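PDB 3TSA: NDP-rhamnosyltransferase from Saccharopolyspora spinosa, which is a glycosyltransferase-like protein with the GT-B fold, in which two Rossmann-like domains, each built on a parallel sheet, pack together across a cleft. Local coordinates for residues I126-G131 with V138-W143; V145-G150 with Q318-R323; T286-I291 with T352-T357. One frame throughout, in Å; residues are numbered along the deposited sequence.

Contact 1 (I126-G131 with V138-W143)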
loop_
_atom_site.group_PDB
_atom_site.type_symbol
_atom_site.label_atom_id
_atom_site.label_comp_id
_atom_site.label_asym_id
_atom_site.label_seq_id
_atom_site.Cartn_x
_atom_site.Cartn_y
_atom_site.Cartn_z
ATOM N N ILE A 126 5.088 -23.532 7.459
ATOM C CA ILE A 126 6.153 -22.936 8.285
ATOM C C ILE A 126 5.613 -21.992 9.356
ATOM O O ILE A 126 6.127 -21.961 10.492
ATOM C CB ILE A 126 7.193 -22.207 7.412
ATOM C CG1 ILE A 126 8.291 -21.552 8.307
ATOM C CG2 ILE A 126 6.545 -21.099 6.605
ATOM C CD1 ILE A 126 9.045 -22.517 9.155
ATOM N N GLY A 127 4.615 -21.147 9.022
ATOM C CA GLY A 127 4.095 -20.245 10.060
ATOM C C GLY A 127 3.495 -20.910 11.297
ATOM O O GLY A 127 3.613 -20.442 12.429
ATOM N N ARG A 128 2.850 -22.039 11.077
ATOM C CA ARG A 128 2.326 -22.835 12.159
ATOM C C ARG A 128 3.459 -23.491 13.020
ATOM O O ARG A 128 3.355 -23.508 14.267
ATOM C CB ARG A 128 1.371 -23.894 11.645
ATOM C CG ARG A 128 0.116 -23.253 11.024
ATOM C CD ARG A 128 -0.811 -24.309 10.444
ATOM N NE ARG A 128 -1.407 -25.037 11.554
ATOM C CZ ARG A 128 -2.210 -26.097 11.408
ATOM N NH1 ARG A 128 -2.527 -26.527 10.188
ATOM N NH2 ARG A 128 -2.717 -26.712 12.504
ATOM N N VAL A 129 4.473 -24.046 12.352
ATOM C CA VAL A 129 5.671 -24.570 13.038
ATOM C C VAL A 129 6.274 -23.430 13.859
ATOM O O VAL A 129 6.538 -23.591 15.054
ATOM C CB VAL A 129 6.657 -25.218 12.062
ATOM C CG1 VAL A 129 7.995 -25.593 12.794
ATOM C CG2 VAL A 129 5.996 -26.503 11.413
ATOM N N LEU A 130 6.506 -22.276 13.219
ATOM C CA LEU A 130 7.140 -21.150 13.900
ATOM C C LEU A 130 6.324 -20.732 15.133
ATOM O O LEU A 130 6.865 -20.534 16.213
ATOM C CB LEU A 130 7.283 -19.972 12.936
ATOM C CG LEU A 130 8.150 -18.781 13.341
ATOM C CD1 LEU A 130 9.529 -19.308 13.546
ATOM C CD2 LEU A 130 8.120 -17.671 12.223
ATOM N N GLY A 131 5.014 -20.625 14.979
ATOM C CA GLY A 131 4.160 -20.318 16.091
ATOM C C GLY A 131 4.245 -21.276 17.287
ATOM O O GLY A 131 4.219 -20.824 18.417
ATOM N N VAL A 138 -1.053 -17.629 16.300
ATOM C CA VAL A 138 -1.105 -17.749 14.869
ATOM C C VAL A 138 -2.528 -17.467 14.448
ATOM O O VAL A 138 -3.464 -18.151 14.896
ATOM C CB VAL A 138 -0.603 -19.127 14.381
ATOM C CG1 VAL A 138 -0.928 -19.333 12.913
ATOM C CG2 VAL A 138 0.921 -19.216 14.553
ATOM N N VAL A 139 -2.676 -16.498 13.552
ATOM C CA VAL A 139 -3.977 -16.261 12.935
ATOM C C VAL A 139 -3.808 -16.746 11.511
ATOM O O VAL A 139 -2.960 -16.218 10.738
ATOM C CB VAL A 139 -4.331 -14.772 12.945
ATOM C CG1 VAL A 139 -5.645 -14.516 12.117
ATOM C CG2 VAL A 139 -4.586 -14.221 14.422
ATOM N N LEU A 140 -4.557 -17.777 11.138
ATOM C CA LEU A 140 -4.470 -18.292 9.778
ATOM C C LEU A 140 -5.340 -17.393 8.863
ATOM O O LEU A 140 -6.377 -16.860 9.277
ATOM C CB LEU A 140 -4.983 -19.775 9.670
ATOM C CG LEU A 140 -3.998 -20.845 10.141
ATOM C CD1 LEU A 140 -4.510 -22.223 9.608
ATOM C CD2 LEU A 140 -2.549 -20.544 9.705
ATOM N N HIS A 141 -4.913 -17.250 7.608
ATOM C CA HIS A 141 -5.686 -16.475 6.612
ATOM C C HIS A 141 -5.987 -17.278 5.346
ATOM O O HIS A 141 -5.065 -17.665 4.621
ATOM C CB HIS A 141 -4.877 -15.212 6.235
ATOM C CG HIS A 141 -5.688 -14.178 5.528
ATOM N ND1 HIS A 141 -5.948 -14.261 4.179
ATOM C CD2 HIS A 141 -6.325 -13.062 5.972
ATOM C CE1 HIS A 141 -6.706 -13.236 3.817
ATOM N NE2 HIS A 141 -6.966 -12.503 4.882
ATOM N N ARG A 142 -7.267 -17.487 5.050
ATOM C CA ARG A 142 -7.668 -18.098 3.802
ATOM C C ARG A 142 -7.613 -17.067 2.698
ATOM O O ARG A 142 -7.996 -15.906 2.894
ATOM C CB ARG A 142 -9.110 -18.595 3.920
ATOM C CG ARG A 142 -9.124 -19.844 4.779
ATOM C CD ARG A 142 -10.561 -20.286 5.093
ATOM N NE ARG A 142 -10.455 -21.628 5.766
ATOM C CZ ARG A 142 -11.349 -22.016 6.698
ATOM N NH1 ARG A 142 -12.446 -21.247 6.984
ATOM N NH2 ARG A 142 -11.150 -23.188 7.350
ATOM N N TRP A 143 -7.175 -17.510 1.520
ATOM C CA TRP A 143 -7.295 -16.600 0.350
ATOM C C TRP A 143 -8.674 -16.695 -0.306
ATOM O O TRP A 143 -9.087 -15.801 -1.083
ATOM C CB TRP A 143 -6.162 -16.879 -0.640
ATOM C CG TRP A 143 -6.354 -18.257 -1.229
ATOM C CD1 TRP A 143 -7.143 -18.570 -2.287
ATOM C CD2 TRP A 143 -5.909 -19.472 -0.674
ATOM N NE1 TRP A 143 -7.171 -19.926 -2.478
ATOM C CE2 TRP A 143 -6.419 -20.517 -1.504
ATOM C CE3 TRP A 143 -5.069 -19.801 0.401
ATOM C CZ2 TRP A 143 -6.155 -21.854 -1.273
ATOM C CZ3 TRP A 143 -4.796 -21.143 0.642
ATOM C CH2 TRP A 143 -5.349 -22.168 -0.207
#
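Helix 125-133 and strand 138-141, the last two elements of a beta-alpha-beta unit that begins with strand 117-121, pack together in the N-terminal Rossmann-like domain of the GT-B fold through Gly127, Arg128 and Gly131 on the helix and Val138 and Leu140 on the strand. The short segments run nearly antiparallel, at 170°, with their axes 9.2 Å apart. Two glycines one turn apart give the helix a smooth face against the sheet, and the backbones come nearest where CA of Gly131 lies 6.0 Å from CA of Val138. Val138 meets this glycine face with one methyl. Its CG1 takes the place opposite the backbone N (chi1 168°), which turns CG2 to the helix, where it touches Gly127 O at 3.6 Å and Gly131 CA at 3.8 Å. That carbonyl oxygen already accepts the helical bond from Gly131 N (2.9 Å), so the methyl packs against an oxygen already engaged in the helix. Val138 also rests on Leu118 and Val120 of the neighbouring strand 117-121. Ile126 and Leu130 pack against helix 82-113. Arg128 meets the strand with its apolar methylenes, CG nearest. Beyond them the chain bends at chi3 (71°), and NH2 is hydrogen-bonded to Pro173 O. Leu140 crosses the arginine side chain at about a right angle, its CD2 methyl 4.0 Å from Arg128 CG.

Contact 2 (V145-G150 with Q318-R323)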
loop_
_atom_site.group_PDB
_atom_site.type_symbol
_atom_site.label_atom_id
_atom_site.label_comp_id
_atom_site.label_asym_id
_atom_site.label_seq_id
_atom_site.Cartn_x
_atom_site.Cartn_y
_atom_site.Cartn_z
ATOM N N VAL A 145 -11.686 -20.104 -1.321
ATOM C CA VAL A 145 -12.150 -21.496 -1.102
ATOM C C VAL A 145 -10.954 -22.300 -0.571
ATOM O O VAL A 145 -9.807 -22.124 -1.051
ATOM C CB VAL A 145 -12.707 -22.097 -2.403
ATOM C CG1 VAL A 145 -13.058 -23.571 -2.188
ATOM C CG2 VAL A 145 -13.964 -21.329 -2.819
ATOM N N ASP A 146 -11.189 -23.063 0.484
ATOM C CA ASP A 146 -10.062 -23.733 1.226
ATOM C C ASP A 146 -10.332 -25.229 1.140
ATOM O O ASP A 146 -11.161 -25.739 1.888
ATOM C CB ASP A 146 -10.087 -23.254 2.702
ATOM C CG ASP A 146 -8.985 -23.927 3.559
ATOM O OD1 ASP A 146 -8.242 -24.822 3.047
ATOM O OD2 ASP A 146 -8.839 -23.540 4.719
ATOM N N PRO A 147 -9.613 -25.970 0.227
ATOM C CA PRO A 147 -9.812 -27.424 0.114
ATOM C C PRO A 147 -8.739 -28.200 0.857
ATOM O O PRO A 147 -8.400 -29.312 0.458
ATOM C CB PRO A 147 -9.663 -27.686 -1.393
ATOM C CG PRO A 147 -9.196 -26.473 -1.993
ATOM C CD PRO A 147 -8.854 -25.428 -0.908
ATOM N N THR A 148 -8.202 -27.610 1.923
ATOM C CA THR A 148 -7.067 -28.270 2.608
ATOM C C THR A 148 -7.408 -29.308 3.620
ATOM O O THR A 148 -6.516 -30.038 4.029
ATOM C CB THR A 148 -6.037 -27.250 3.194
ATOM O OG1 THR A 148 -6.604 -26.513 4.283
ATOM C CG2 THR A 148 -5.471 -26.386 2.086
ATOM N N ALA A 149 -8.668 -29.387 4.040
ATOM C CA ALA A 149 -9.107 -30.433 5.022
ATOM C C ALA A 149 -8.883 -31.847 4.567
ATOM O O ALA A 149 -8.789 -32.816 5.383
ATOM C CB ALA A 149 -10.533 -30.291 5.402
ATOM N N GLY A 150 -8.784 -32.236 3.353
ATOM C CA GLY A 150 -8.568 -33.769 3.830
ATOM C C GLY A 150 -7.130 -34.296 3.898
ATOM O O GLY A 150 -6.363 -34.245 4.914
ATOM N N GLN A 318 -9.617 -24.206 -7.574
ATOM C CA GLN A 318 -10.425 -23.584 -8.662
ATOM C C GLN A 318 -11.664 -24.373 -9.070
ATOM O O GLN A 318 -12.692 -23.768 -9.422
ATOM C CB GLN A 318 -9.584 -23.248 -9.925
ATOM C CG GLN A 318 -8.505 -22.191 -9.555
ATOM C CD GLN A 318 -7.501 -22.016 -10.615
ATOM O OE1 GLN A 318 -7.396 -22.860 -11.516
ATOM N NE2 GLN A 318 -6.716 -20.914 -10.516
ATOM N N PHE A 319 -11.590 -25.709 -9.037
ATOM C CA PHE A 319 -12.761 -26.568 -9.314
ATOM C C PHE A 319 -13.872 -26.403 -8.353
ATOM O O PHE A 319 -15.004 -26.348 -8.756
ATOM C CB PHE A 319 -12.289 -28.074 -9.369
ATOM C CG PHE A 319 -11.272 -28.247 -10.478
ATOM C CD1 PHE A 319 -11.742 -28.401 -11.793
ATOM C CD2 PHE A 319 -9.895 -28.159 -10.206
ATOM C CE1 PHE A 319 -10.783 -28.469 -12.905
ATOM C CE2 PHE A 319 -8.945 -28.227 -11.297
ATOM C CZ PHE A 319 -9.406 -28.323 -12.615
ATOM N N ASP A 320 -13.546 -26.370 -7.044
ATOM C CA ASP A 320 -14.536 -26.089 -6.008
ATOM C C ASP A 320 -15.188 -24.745 -6.199
ATOM O O ASP A 320 -16.424 -24.683 -6.216
ATOM C CB ASP A 320 -13.840 -26.180 -4.636
ATOM C CG ASP A 320 -13.498 -27.632 -4.305
ATOM O OD1 ASP A 320 -14.462 -28.345 -3.918
ATOM O OD2 ASP A 320 -12.351 -28.029 -4.442
ATOM N N TYR A 321 -14.389 -23.681 -6.386
ATOM C CA TYR A 321 -15.020 -22.374 -6.579
ATOM C C TYR A 321 -15.906 -22.409 -7.817
ATOM O O TYR A 321 -17.025 -21.939 -7.789
ATOM C CB TYR A 321 -13.978 -21.299 -6.813
ATOM C CG TYR A 321 -14.588 -20.001 -7.096
ATOM C CD1 TYR A 321 -15.112 -19.239 -6.062
ATOM C CD2 TYR A 321 -14.633 -19.506 -8.403
ATOM C CE1 TYR A 321 -15.740 -17.967 -6.332
ATOM C CE2 TYR A 321 -15.234 -18.267 -8.704
ATOM C CZ TYR A 321 -15.779 -17.524 -7.658
ATOM O OH TYR A 321 -16.345 -16.293 -7.869
ATOM N N ALA A 322 -15.402 -22.976 -8.911
ATOM C CA ALA A 322 -16.186 -22.975 -10.148
ATOM C C ALA A 322 -17.556 -23.705 -9.999
ATOM O O ALA A 322 -18.572 -23.181 -10.469
ATOM C CB ALA A 322 -15.371 -23.572 -11.338
ATOM N N ARG A 323 -17.541 -24.903 -9.405
ATOM C CA ARG A 323 -18.718 -25.687 -9.184
ATOM C C ARG A 323 -19.695 -24.939 -8.244
ATOM O O ARG A 323 -20.933 -24.931 -8.504
ATOM C CB ARG A 323 -18.388 -27.082 -8.585
ATOM C CG ARG A 323 -17.799 -28.073 -9.568
ATOM C CD ARG A 323 -17.818 -29.485 -8.903
ATOM N NE ARG A 323 -17.045 -29.551 -7.624
ATOM C CZ ARG A 323 -15.827 -30.102 -7.587
ATOM N NH1 ARG A 323 -15.281 -30.508 -8.714
ATOM N NH2 ARG A 323 -15.170 -30.187 -6.459
#
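Val145 holds CG1 opposite its backbone N (chi1 175°), which splits its two methyls between Asp320 and Tyr321, successive residues of helix 318-327. CG1 touches Asp320 CB at 3.7 Å. CG2 lies 4.0 Å from both CB and CD1 of Tyr321, at the edge of the ring and near its plane. Tyr321 has CG anti to the backbone N (chi1 176°); the ring packs on Ala299 and Phe300 of helix 296-304, and its hydroxyl is hydrogen-bonded with Thr303 of that helix and with Gln309 of strand 309-311. Pro147 adds a looser contact, its CB 4.1 Å from Asp320 OD2, while the other carboxylate oxygen, OD1, forms a salt bridge at 3.2 Å with Arg323 NH2, weak as a hydrogen bond. The loop has its own brace: Asp146 OD1 accepts from Thr148 OG1 through its syn lone pair (2.7 Å), Thr148 N comes in on the anti side, tilted 32° out of the carboxylate plane, to make an Asx turn, and OD2 is in a salt bridge with Arg142. The contact joins the two halves of the GT-B fold mainly through apolar atoms, by van der Waals packing with neither hydrogen bond nor salt bridge between the segments.

Contact 3 (T286-I291 with T352-T357)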
loop_
_atom_site.group_PDB
_atom_site.type_symbol
_atom_site.label_atom_id
_atom_site.label_comp_id
_atom_site.label_asym_id
_atom_site.label_seq_id
_atom_site.Cartn_x
_atom_site.Cartn_y
_atom_site.Cartn_z
ATOM N N THR A 286 -18.045 -1.963 -15.598
ATOM C CA THR A 286 -18.597 -1.761 -16.921
ATOM C C THR A 286 -18.650 -3.067 -17.716
ATOM O O THR A 286 -18.913 -3.027 -18.942
ATOM C CB THR A 286 -17.721 -0.839 -17.787
ATOM O OG1 THR A 286 -16.479 -1.479 -18.069
ATOM C CG2 THR A 286 -17.441 0.483 -17.048
ATOM N N CYS A 287 -18.398 -4.193 -17.068
ATOM C CA CYS A 287 -18.385 -5.507 -17.833
ATOM C C CYS A 287 -19.576 -6.344 -17.463
ATOM O O CYS A 287 -20.045 -6.281 -16.272
ATOM C CB CYS A 287 -17.153 -6.295 -17.462
ATOM S SG CYS A 287 -15.612 -5.508 -18.046
ATOM N N GLU A 288 -20.086 -7.164 -18.417
ATOM C CA GLU A 288 -21.267 -7.945 -18.041
ATOM C C GLU A 288 -20.876 -9.409 -17.694
ATOM O O GLU A 288 -21.728 -10.157 -17.246
ATOM C CB GLU A 288 -22.244 -8.012 -19.247
ATOM C CG GLU A 288 -22.970 -6.672 -19.436
ATOM C CD GLU A 288 -23.924 -6.793 -20.601
ATOM O OE1 GLU A 288 -24.904 -7.537 -20.468
ATOM O OE2 GLU A 288 -23.638 -6.253 -21.658
ATOM N N LEU A 289 -19.611 -9.762 -17.905
ATOM C CA LEU A 289 -19.164 -11.148 -17.674
ATOM C C LEU A 289 -17.652 -11.136 -17.472
ATOM O O LEU A 289 -16.999 -10.286 -18.123
ATOM C CB LEU A 289 -19.568 -12.041 -18.875
ATOM C CG LEU A 289 -19.097 -13.503 -18.919
ATOM C CD1 LEU A 289 -19.733 -14.306 -17.791
ATOM C CD2 LEU A 289 -19.355 -14.156 -20.293
ATOM N N VAL A 290 -17.109 -12.021 -16.597
ATOM C CA VAL A 290 -15.693 -12.161 -16.456
ATOM C C VAL A 290 -15.359 -13.607 -16.852
ATOM O O VAL A 290 -16.054 -14.505 -16.350
ATOM C CB VAL A 290 -15.192 -11.946 -15.006
ATOM C CG1 VAL A 290 -13.625 -12.200 -14.952
ATOM C CG2 VAL A 290 -15.478 -10.523 -14.687
ATOM N N ILE A 291 -14.408 -13.813 -17.757
ATOM C CA ILE A 291 -13.996 -15.247 -18.012
ATOM C C ILE A 291 -12.640 -15.341 -17.305
ATOM O O ILE A 291 -11.716 -14.552 -17.581
ATOM C CB ILE A 291 -13.767 -15.535 -19.560
ATOM C CG1 ILE A 291 -15.088 -15.432 -20.337
ATOM C CG2 ILE A 291 -13.189 -16.955 -19.762
ATOM C CD1 ILE A 291 -14.980 -15.279 -21.858
ATOM N N THR A 352 -25.386 -17.486 -23.123
ATOM C CA THR A 352 -26.434 -17.833 -22.202
ATOM C C THR A 352 -26.392 -16.773 -21.042
ATOM O O THR A 352 -27.418 -16.305 -20.600
ATOM C CB THR A 352 -26.175 -19.209 -21.605
ATOM O OG1 THR A 352 -26.493 -20.198 -22.612
ATOM C CG2 THR A 352 -27.080 -19.427 -20.441
ATOM N N VAL A 353 -25.213 -16.506 -20.520
ATOM C CA VAL A 353 -25.064 -15.492 -19.466
ATOM C C VAL A 353 -25.496 -14.088 -19.934
ATOM O O VAL A 353 -26.283 -13.405 -19.239
ATOM C CB VAL A 353 -23.589 -15.460 -18.883
ATOM C CG1 VAL A 353 -23.478 -14.343 -17.772
ATOM C CG2 VAL A 353 -23.251 -16.790 -18.278
ATOM N N LEU A 354 -25.024 -13.675 -21.115
ATOM C CA LEU A 354 -25.383 -12.375 -21.692
ATOM C C LEU A 354 -26.910 -12.285 -21.980
ATOM O O LEU A 354 -27.477 -11.161 -22.086
ATOM C CB LEU A 354 -24.590 -12.054 -22.978
ATOM C CG LEU A 354 -23.046 -11.941 -22.836
ATOM C CD1 LEU A 354 -22.383 -11.718 -24.198
ATOM C CD2 LEU A 354 -22.595 -10.849 -21.803
ATOM N N GLY A 355 -27.574 -13.424 -22.156
ATOM C CA GLY A 355 -29.027 -13.364 -22.388
ATOM C C GLY A 355 -29.948 -13.535 -21.197
ATOM O O GLY A 355 -31.179 -13.575 -21.369
ATOM N N ASP A 356 -29.378 -13.660 -19.994
ATOM C CA ASP A 356 -30.183 -13.991 -18.792
ATOM C C ASP A 356 -29.669 -13.226 -17.598
ATOM O O ASP A 356 -28.607 -13.535 -17.084
ATOM C CB ASP A 356 -30.168 -15.515 -18.574
ATOM C CG ASP A 356 -30.990 -15.991 -17.392
ATOM O OD1 ASP A 356 -31.604 -15.152 -16.681
ATOM O OD2 ASP A 356 -31.019 -17.229 -17.199
ATOM N N THR A 357 -30.412 -12.182 -17.216
ATOM C CA THR A 357 -30.070 -11.279 -16.111
ATOM C C THR A 357 -30.077 -12.008 -14.759
ATOM O O THR A 357 -29.591 -11.488 -13.777
ATOM C CB THR A 357 -31.038 -10.067 -16.050
ATOM O OG1 THR A 357 -32.350 -10.583 -15.903
ATOM C CG2 THR A 357 -30.950 -9.239 -17.317
#
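Leu289 meets Val353 at about a right angle, its CD1 methyl 3.7 Å from Val353 CG1, where strand 289-292 of the C-terminal Rossmann-like domain receives the last turn of helix 343-354. Beside this pair, Leu354 brings CD2 to the beta carbons of Glu288 and Leu289, 3.8 Å from Glu288 CB and a more distant 4.4 Å from Leu289 CB. The leucine on the strand reaches the helix because its CG is anti to the backbone N (chi1 174°), which swings the branch outward to Val353. In the next shell, Ile350 also packs on Leu289, and Phe359 of helix 358-371 and Pro308 touch Val353. The strand itself is fixed in the sheet by backbone bonds from Leu289 and Ile291 to Cys222 on one side and from Val290 to Pro308 and Leu310 on the other. One arginine serves both partners: Arg219 forms a salt bridge through NE with Glu288 OE2 and gives NH1 to Leu354 O, so one guanidinium holds both the Glu288 carboxylate and the backbone end of helix 343-354. Past the helix end, Asp356 N bonds to Val353 O (3.2 Å), and Asp356 OD1 accepts from Gly358 N, at the start of the following helix.

The three contacts sample both domains and the junction between them. Contact 1 lies within the N-terminal half and contact 3 within the C-terminal half, with centres about 38 Å apart on opposite sides of the chain's centre. Contact 2 joins the halves, its centre about 19 Å from that of contact 1 and about 24 Å from that of contact 3. Contacts 1 and 2 are linked along the chain, since strand 138-141 runs on into the loop 145-150. Trp143, at the end of segment 138-143, is hydrogen-bonded through NE1 to Asp317, just before helix 318-327, and through O to Ser296, a second link to the C-terminal half. A magnesium ion lies about 10 Å from the Val145 side chain.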